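Local coordinates for protein putative alpha-N-acetylgalactosaminidase (PDB 3CC1) that is probably an alpha-N-acetylgalactosaminidase, a glycoside hydrolase that removes alpha-linked terminal N-acetylgalactosamine from its substrates, at residues A[382-386]-A[387-391]; A[50-53]-A[54-58]; A[2-5]-A[6-9]. All coordinates share one frame; numbering follows the deposited sequence.

Interaction 1. Residues A[382-386]-A[387-391]; sequences LQFRL and DMVGI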
loop_
_atom_site.group_PDB
_atom_site.type_symbol
_atom_site.label_atom_id
_atom_site.label_comp_id
_atom_site.label_asym_id
_atom_site.label_seq_id
_atom_site.Cartn_x
_atom_site.Cartn_y
_atom_site.Cartn_z
ATOM N N LEU A 382 17.013 4.109 16.072
ATOM C CA LEU A 382 15.908 3.326 16.624
ATOM C C LEU A 382 15.754 3.561 18.124
ATOM O O LEU A 382 16.729 3.609 18.836
ATOM C CB LEU A 382 16.108 1.843 16.316
ATOM C CG LEU A 382 15.357 1.687 14.989
ATOM C CD1 LEU A 382 16.268 2.016 13.821
ATOM C CD2 LEU A 382 14.762 0.389 14.947
ATOM N N GLN A 383 14.509 3.718 18.564
ATOM C CA GLN A 383 14.196 3.990 19.960
ATOM C C GLN A 383 13.454 2.812 20.564
ATOM O O GLN A 383 12.775 2.050 19.881
ATOM C CB GLN A 383 13.255 5.184 20.129
ATOM C CG GLN A 383 13.549 6.447 19.345
ATOM C CD GLN A 383 14.429 7.462 20.071
ATOM O OE1 GLN A 383 14.423 7.580 21.321
ATOM N NE2 GLN A 383 15.183 8.237 19.272
ATOM N N PHE A 384 13.520 2.744 21.877
ATOM C CA PHE A 384 12.806 1.748 22.599
ATOM C C PHE A 384 12.607 2.190 24.040
ATOM O O PHE A 384 13.481 2.832 24.628
ATOM C CB PHE A 384 13.576 0.413 22.438
ATOM C CG PHE A 384 13.393 -0.503 23.543
ATOM C CD1 PHE A 384 12.239 -1.207 23.660
ATOM C CD2 PHE A 384 14.376 -0.670 24.454
ATOM C CE1 PHE A 384 12.051 -2.031 24.724
ATOM C CE2 PHE A 384 14.209 -1.476 25.519
ATOM C CZ PHE A 384 13.038 -2.148 25.668
ATOM N N ARG A 385 11.437 1.876 24.593
ATOM C CA ARG A 385 11.136 2.110 26.023
ATOM C C ARG A 385 10.579 0.860 26.659
ATOM O O ARG A 385 9.916 0.032 26.022
ATOM C CB ARG A 385 10.105 3.242 26.215
ATOM C CG ARG A 385 10.455 4.585 25.634
ATOM C CD ARG A 385 9.273 5.587 25.865
ATOM N NE ARG A 385 8.014 4.983 25.473
ATOM C CZ ARG A 385 7.491 5.002 24.249
ATOM N NH1 ARG A 385 8.087 5.657 23.271
ATOM N NH2 ARG A 385 6.397 4.320 24.005
ATOM N N LEU A 386 10.864 0.716 27.933
ATOM C CA LEU A 386 10.419 -0.459 28.689
ATOM C C LEU A 386 8.896 -0.650 28.678
ATOM O O LEU A 386 8.400 -1.770 28.724
ATOM C CB LEU A 386 10.968 -0.412 30.123
ATOM C CG LEU A 386 12.492 -0.606 30.222
ATOM C CD1 LEU A 386 13.036 -0.405 31.684
ATOM C CD2 LEU A 386 12.936 -1.995 29.676
ATOM N N ASP A 387 8.152 0.448 28.624
ATOM C CA ASP A 387 6.674 0.376 28.624
ATOM C C ASP A 387 6.108 -0.348 27.405
ATOM O O ASP A 387 4.985 -0.786 27.414
ATOM C CB ASP A 387 6.009 1.765 28.812
ATOM C CG ASP A 387 6.515 2.839 27.825
ATOM O OD1 ASP A 387 6.256 2.722 26.614
ATOM O OD2 ASP A 387 7.155 3.807 28.287
HETATM N N MSE A 388 6.910 -0.516 26.370
HETATM C CA MSE A 388 6.471 -1.245 25.169
HETATM C C MSE A 388 6.495 -2.751 25.358
HETATM O O MSE A 388 5.902 -3.496 24.565
HETATM C CB MSE A 388 7.416 -0.951 24.003
HETATM C CG MSE A 388 7.456 0.475 23.532
HETATM SE SE MSE A 388 8.923 0.649 22.238
HETATM C CE MSE A 388 8.618 2.443 21.751
ATOM N N VAL A 389 7.236 -3.212 26.355
ATOM C CA VAL A 389 7.452 -4.651 26.531
ATOM C C VAL A 389 7.048 -5.163 27.908
ATOM O O VAL A 389 7.319 -6.296 28.255
ATOM C CB VAL A 389 8.870 -5.083 26.126
ATOM C CG1 VAL A 389 9.100 -4.742 24.583
ATOM C CG2 VAL A 389 9.940 -4.459 27.029
ATOM N N GLY A 390 6.339 -4.338 28.672
ATOM C CA GLY A 390 5.697 -4.798 29.904
ATOM C C GLY A 390 6.547 -4.670 31.153
ATOM O O GLY A 390 6.189 -5.216 32.192
ATOM N N ILE A 391 7.643 -3.908 31.074
ATOM C CA ILE A 391 8.599 -3.812 32.206
ATOM C C ILE A 391 8.522 -2.433 32.835
ATOM O O ILE A 391 8.455 -1.429 32.151
ATOM C CB ILE A 391 10.044 -4.155 31.716
ATOM C CG1 ILE A 391 10.072 -5.584 31.153
ATOM C CG2 ILE A 391 11.110 -3.982 32.788
ATOM C CD1 ILE A 391 11.397 -6.001 30.474
HETATM O O HOH W 1 4.567 2.009 24.866
#
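Asp387 folds back onto Arg385 just beyond strand 380-384 of the C-terminal beta sandwich, in a short 3-10 segment, a local contact round a bend. Asp387 CG sits between the backbone N and the carbonyl carbon (chi1 52°), which turns the carboxylate back to Arg385; the guanidinium grips it side-on through NE and NH2. The two planes are 26° apart, nearly coplanar. Arg385 NE reaches Asp387 OD1 at 3.1 Å and Asp387 OD2 at 3.2 Å, and Arg385 NH2 adds a third bond to OD1, also 3.1 Å. The syn lone pairs of both oxygens are used, and the paired bonds fix the rotation of the carboxylate close to the guanidinium plane. Arg385 NH2 also donates to the carbonyl of Ile264 in the second subunit, which places the pair at a subunit interface.

Met388, a selenomethionine, comes next. Its N donates to Arg385 O (3.1 Å), while its extended side chain runs back along the strand. Its methyl CE lies over one face of the guanidinium, and its selenium makes an oblique Met-aromatic contact with Phe384, 4.1 Å from SE to Phe384 CD1.

Val389 sends CG2 to the edge of the same phenyl ring, 4.0 Å from Phe384 CE1 and close to its plane. Leu429 and Val370, from neighbouring strands of the sandwich, pack against both Phe384 and Val389, so the bend closes over a buried apolar core.

Gly390 adopts a positive phi at which a side chain would jam against the preceding carbonyl, and Ile391 follows, its CG2 meeting Leu386 CD2. Leu386 O ends the turn with two donors arriving from opposite faces of its carbonyl plane: Val389 N at 3.0 Å and Ile391 N at 3.3 Å.

Interaction 2. Residues A[50-53]-A[54-58]; sequences IVVD and IQWYE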
loop_
_atom_site.group_PDB
_atom_site.type_symbol
_atom_site.label_atom_id
_atom_site.label_comp_id
_atom_site.label_asym_id
_atom_site.label_seq_id
_atom_site.Cartn_x
_atom_site.Cartn_y
_atom_site.Cartn_z
ATOM N N ILE A 50 18.338 -33.309 8.432
ATOM C CA ILE A 50 19.018 -33.349 7.127
ATOM C C ILE A 50 17.907 -33.640 6.118
ATOM O O ILE A 50 17.293 -34.726 6.140
ATOM C CB ILE A 50 20.143 -34.416 7.113
ATOM C CG1 ILE A 50 21.288 -34.019 8.098
ATOM C CG2 ILE A 50 20.664 -34.687 5.665
ATOM C CD1 ILE A 50 22.140 -32.806 7.635
ATOM N N VAL A 51 17.613 -32.653 5.274
ATOM C CA VAL A 51 16.377 -32.697 4.462
ATOM C C VAL A 51 16.672 -32.604 2.985
ATOM O O VAL A 51 17.340 -31.670 2.532
ATOM C CB VAL A 51 15.370 -31.566 4.845
ATOM C CG1 VAL A 51 14.029 -31.692 4.049
ATOM C CG2 VAL A 51 15.108 -31.546 6.376
ATOM N N VAL A 52 16.142 -33.588 2.254
ATOM C CA VAL A 52 16.293 -33.665 0.820
ATOM C C VAL A 52 15.054 -33.026 0.216
ATOM O O VAL A 52 13.925 -33.413 0.482
ATOM C CB VAL A 52 16.489 -35.135 0.319
ATOM C CG1 VAL A 52 16.389 -35.206 -1.216
ATOM C CG2 VAL A 52 17.814 -35.732 0.808
ATOM N N ASP A 53 15.266 -31.985 -0.557
ATOM C CA ASP A 53 14.143 -31.299 -1.172
ATOM C C ASP A 53 13.572 -32.090 -2.389
ATOM O O ASP A 53 13.959 -33.242 -2.683
ATOM C CB ASP A 53 14.491 -29.817 -1.479
ATOM C CG ASP A 53 13.286 -28.868 -1.236
ATOM O OD1 ASP A 53 12.328 -28.890 -2.014
ATOM O OD2 ASP A 53 13.258 -28.171 -0.219
ATOM N N ILE A 54 12.633 -31.452 -3.070
ATOM C CA ILE A 54 11.822 -32.097 -4.060
ATOM C C ILE A 54 12.634 -32.646 -5.249
ATOM O O ILE A 54 13.769 -32.233 -5.509
ATOM C CB ILE A 54 10.711 -31.171 -4.605
ATOM C CG1 ILE A 54 11.294 -29.917 -5.280
ATOM C CG2 ILE A 54 9.703 -30.821 -3.534
ATOM C CD1 ILE A 54 10.331 -29.205 -6.252
ATOM N N GLN A 55 12.012 -33.591 -5.919
ATOM C CA GLN A 55 12.483 -34.143 -7.195
ATOM C C GLN A 55 13.658 -35.093 -7.003
ATOM O O GLN A 55 14.458 -35.318 -7.901
ATOM C CB GLN A 55 12.741 -33.019 -8.226
ATOM C CG GLN A 55 11.410 -32.378 -8.652
ATOM C CD GLN A 55 11.543 -31.193 -9.599
ATOM O OE1 GLN A 55 10.912 -31.185 -10.648
ATOM N NE2 GLN A 55 12.278 -30.164 -9.194
ATOM N N TRP A 56 13.718 -35.653 -5.805
ATOM C CA TRP A 56 14.643 -36.711 -5.485
ATOM C C TRP A 56 14.371 -37.999 -6.272
ATOM O O TRP A 56 15.208 -38.895 -6.251
ATOM C CB TRP A 56 14.645 -36.990 -3.958
ATOM C CG TRP A 56 13.276 -37.096 -3.328
ATOM C CD1 TRP A 56 12.624 -36.109 -2.677
ATOM C CD2 TRP A 56 12.409 -38.245 -3.285
ATOM N NE1 TRP A 56 11.386 -36.542 -2.262
ATOM C CE2 TRP A 56 11.238 -37.857 -2.604
ATOM C CE3 TRP A 56 12.503 -39.555 -3.759
ATOM C CZ2 TRP A 56 10.191 -38.721 -2.388
ATOM C CZ3 TRP A 56 11.471 -40.409 -3.538
ATOM C CH2 TRP A 56 10.317 -39.996 -2.862
ATOM N N TYR A 57 13.257 -38.006 -7.042
ATOM C CA TYR A 57 12.734 -39.162 -7.787
ATOM C C TYR A 57 12.873 -38.971 -9.302
ATOM O O TYR A 57 12.393 -39.779 -10.081
ATOM C CB TYR A 57 11.246 -39.400 -7.410
ATOM C CG TYR A 57 10.483 -38.098 -7.356
ATOM C CD1 TYR A 57 10.102 -37.453 -8.545
ATOM C CD2 TYR A 57 10.218 -37.466 -6.144
ATOM C CE1 TYR A 57 9.452 -36.228 -8.507
ATOM C CE2 TYR A 57 9.564 -36.257 -6.103
ATOM C CZ TYR A 57 9.202 -35.636 -7.295
ATOM O OH TYR A 57 8.531 -34.430 -7.283
ATOM N N GLU A 58 13.549 -37.888 -9.702
ATOM C CA GLU A 58 13.575 -37.443 -11.092
ATOM C C GLU A 58 14.986 -37.447 -11.676
ATOM O O GLU A 58 15.677 -36.443 -11.582
ATOM C CB GLU A 58 12.996 -36.020 -11.206
ATOM C CG GLU A 58 12.727 -35.548 -12.642
ATOM C CD GLU A 58 11.531 -34.549 -12.730
ATOM O OE1 GLU A 58 10.706 -34.523 -11.779
ATOM O OE2 GLU A 58 11.404 -33.818 -13.750
#
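The indole of Trp56 meets Asp53 edge-on: Asp53 O lies close to the ring plane, 3.2 Å from Trp56 CD1. One face of the indole receives Tyr57, whose CD2 stands 3.6 Å above the plane of the Trp56 ring, over its centre. Seen from Tyr57 the same meeting is at an edge, with Trp56 CE2 near the plane of the phenol, while Gln55 CA lies over one face of the phenol, toward its rim. Phe96 adds a further ring contact to Trp56, and Trp56 NE1 is hydrogen-bonded to His113 O, fixing the turn of the indole.

Trp56 CG sits between its own backbone N and carbonyl carbon (chi1 46°), which brings the CD1 edge of the indole against Asp53 O. The Val52 side chain crosses that of Trp56 at about a right angle and touches its root, Val52 CG1 to Trp56 CB, at 3.7 Å. A type I turn runs from Gln55 to Glu58, closed by Glu58 N bonding to Gln55 O.

The carboxylate of Asp53 takes a different direction. Its OD1 accepts from Ile54 N (2.8 Å, 162° at the hydrogen), on the anti side and 28° out of the carboxylate plane. OD2 takes a bond from Asn17 ND2, so each oxygen has its own donor and the rotation of the group is set from two sides.

Strand 49-52 belongs to the parallel barrel sheet, and Asp53 follows its C-terminal end, where TIM-barrel enzymes carry their active sites. An imidazole, probably from the crystallisation liquor, lies about 3 Å from the Asp53 side chain; such molecules often mark pockets. Asp53, with a donor to each oxygen and Asp184 beside it, is consistent with a polar site at the barrel mouth.

Interaction 3. Residues A[2-5]-A[6-9]; sequences MEVN and RLSA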
loop_
_atom_site.group_PDB
_atom_site.type_symbol
_atom_site.label_atom_id
_atom_site.label_comp_id
_atom_site.label_asym_id
_atom_site.label_seq_id
_atom_site.Cartn_x
_atom_site.Cartn_y
_atom_site.Cartn_z
HETATM N N MSE A 2 1.707 -16.176 17.061
HETATM C CA MSE A 2 2.262 -17.437 17.574
HETATM C C MSE A 2 3.254 -17.116 18.665
HETATM O O MSE A 2 4.320 -16.543 18.409
HETATM C CB MSE A 2 2.961 -18.231 16.459
HETATM C CG MSE A 2 3.821 -19.450 16.936
HETATM SE SE MSE A 2 2.837 -20.776 17.967
HETATM C CE MSE A 2 1.498 -21.276 16.654
ATOM N N GLU A 3 2.899 -17.472 19.891
ATOM C CA GLU A 3 3.680 -17.020 21.060
ATOM C C GLU A 3 4.243 -18.112 21.964
ATOM O O GLU A 3 4.608 -17.840 23.112
ATOM C CB GLU A 3 2.798 -16.106 21.928
ATOM C CG GLU A 3 2.393 -14.763 21.294
ATOM C CD GLU A 3 1.671 -13.856 22.283
ATOM O OE1 GLU A 3 1.557 -14.211 23.487
ATOM O OE2 GLU A 3 1.212 -12.766 21.871
ATOM N N VAL A 4 4.311 -19.335 21.453
ATOM C CA VAL A 4 4.878 -20.463 22.180
ATOM C C VAL A 4 6.084 -21.035 21.449
ATOM O O VAL A 4 6.207 -20.925 20.246
ATOM C CB VAL A 4 3.810 -21.554 22.490
ATOM C CG1 VAL A 4 2.722 -20.960 23.402
ATOM C CG2 VAL A 4 3.216 -22.206 21.177
ATOM N N ASN A 5 6.982 -21.658 22.198
ATOM C CA ASN A 5 8.186 -22.249 21.613
ATOM C C ASN A 5 7.993 -23.758 21.380
ATOM O O ASN A 5 8.829 -24.417 20.774
ATOM C CB ASN A 5 9.385 -22.027 22.522
ATOM C CG ASN A 5 9.288 -22.829 23.806
ATOM O OD1 ASN A 5 8.382 -22.604 24.606
ATOM N ND2 ASN A 5 10.203 -23.776 23.999
ATOM N N ARG A 6 6.900 -24.294 21.910
ATOM C CA ARG A 6 6.572 -25.702 21.740
ATOM C C ARG A 6 5.180 -25.902 21.222
ATOM O O ARG A 6 4.193 -25.333 21.705
ATOM C CB ARG A 6 6.740 -26.476 23.044
ATOM C CG ARG A 6 8.094 -27.135 23.151
ATOM C CD ARG A 6 8.290 -27.963 24.422
ATOM N NE ARG A 6 9.697 -27.861 24.845
ATOM C CZ ARG A 6 10.720 -28.574 24.348
ATOM N NH1 ARG A 6 10.541 -29.521 23.424
ATOM N NH2 ARG A 6 11.946 -28.339 24.806
ATOM N N LEU A 7 5.117 -26.763 20.231
ATOM C CA LEU A 7 3.862 -27.207 19.648
ATOM C C LEU A 7 3.918 -28.720 19.607
ATOM O O LEU A 7 4.882 -29.314 19.129
ATOM C CB LEU A 7 3.648 -26.606 18.250
ATOM C CG LEU A 7 3.443 -25.093 18.149
ATOM C CD1 LEU A 7 3.423 -24.640 16.696
ATOM C CD2 LEU A 7 2.188 -24.689 18.878
ATOM N N SER A 8 2.887 -29.342 20.151
ATOM C CA SER A 8 2.881 -30.796 20.338
ATOM C C SER A 8 4.227 -31.276 20.854
ATOM O O SER A 8 4.762 -32.256 20.398
ATOM C CB SER A 8 2.513 -31.496 19.037
ATOM O OG SER A 8 1.337 -30.901 18.465
ATOM N N ALA A 9 4.770 -30.558 21.823
ATOM C CA ALA A 9 5.974 -31.018 22.521
ATOM C C ALA A 9 7.280 -30.774 21.754
ATOM O O ALA A 9 8.349 -31.047 22.275
ATOM C CB ALA A 9 5.852 -32.500 22.870
#
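Val4 and Leu7 make the main apolar contact of this N-terminal segment, their side chains crossing at about a right angle with Val4 CG2 3.5 Å from Leu7 CD2. The valine methyl reaches there because chi1 of -63° sets CG1 anti to the carbonyl carbon and leaves CG2 between the backbone N and the carbonyl carbon. The same methyl presses on the backbone, 3.3 Å from Arg6 O. Met2, a selenomethionine, bends at chi2 and chi3 and meets Leu7 tip to tip, CE to Leu7 CD1 at 3.9 Å; it was modelled in two conformers, so this contact is less certain than the valine one. Trp269 also packs on Leu7.

The polar interactions are fewer. Arg6 NH1 donates to Ala9 O (2.9 Å, 148° at the hydrogen), with the oxygen near the guanidinium plane but NH1 well above the plane of the carbonyl. Ser8 and Ala9 both have positive phi, and this reversal brings the Ala9 carbonyl back to the arginine head. With an alanine in place of Arg6, Ala9 O would probably lose this donor and the reversal at Ser8 and Ala9 its cross-link.

Asn5 and Arg6 pack without bonding each other: amide and guanidinium planes are 79° apart, and Asn5 ND2 instead donates to Gln342 O. The backbone nitrogen Arg6 N lies 3.4 Å from Asn5 CG and is buried with no hydrogen-bond partner in the model, probably at some energetic cost.

Across the interface, Glu3 forms a salt bridge with Arg348 of the second subunit, and Asp387 of that subunit packs on Val4. The arrangement is that of an irregular N-terminal lead-in, lying along the subunit interface before the chain enters the first strand of the barrel, 14-17.

In the fold
Interactions 3, 2 and 1 follow one another along the chain, and none touches another within one subunit. Interaction 2 lies at the barrel mouth, where the active site is expected, about 45 Å from the centre of interaction 1 and 28 Å from that of interaction 3, each on the other side of the chain's centre. Interactions 1 and 3 stand about 25 Å apart between centres, their nearest atoms about 11 Å apart, yet both touch the second subunit: there residues 2-4 of one chain meet the 387-391 turn of the other. The assembly thus joins an N-terminal segment to the partner's C-terminal sandwich, remote from the expected active site.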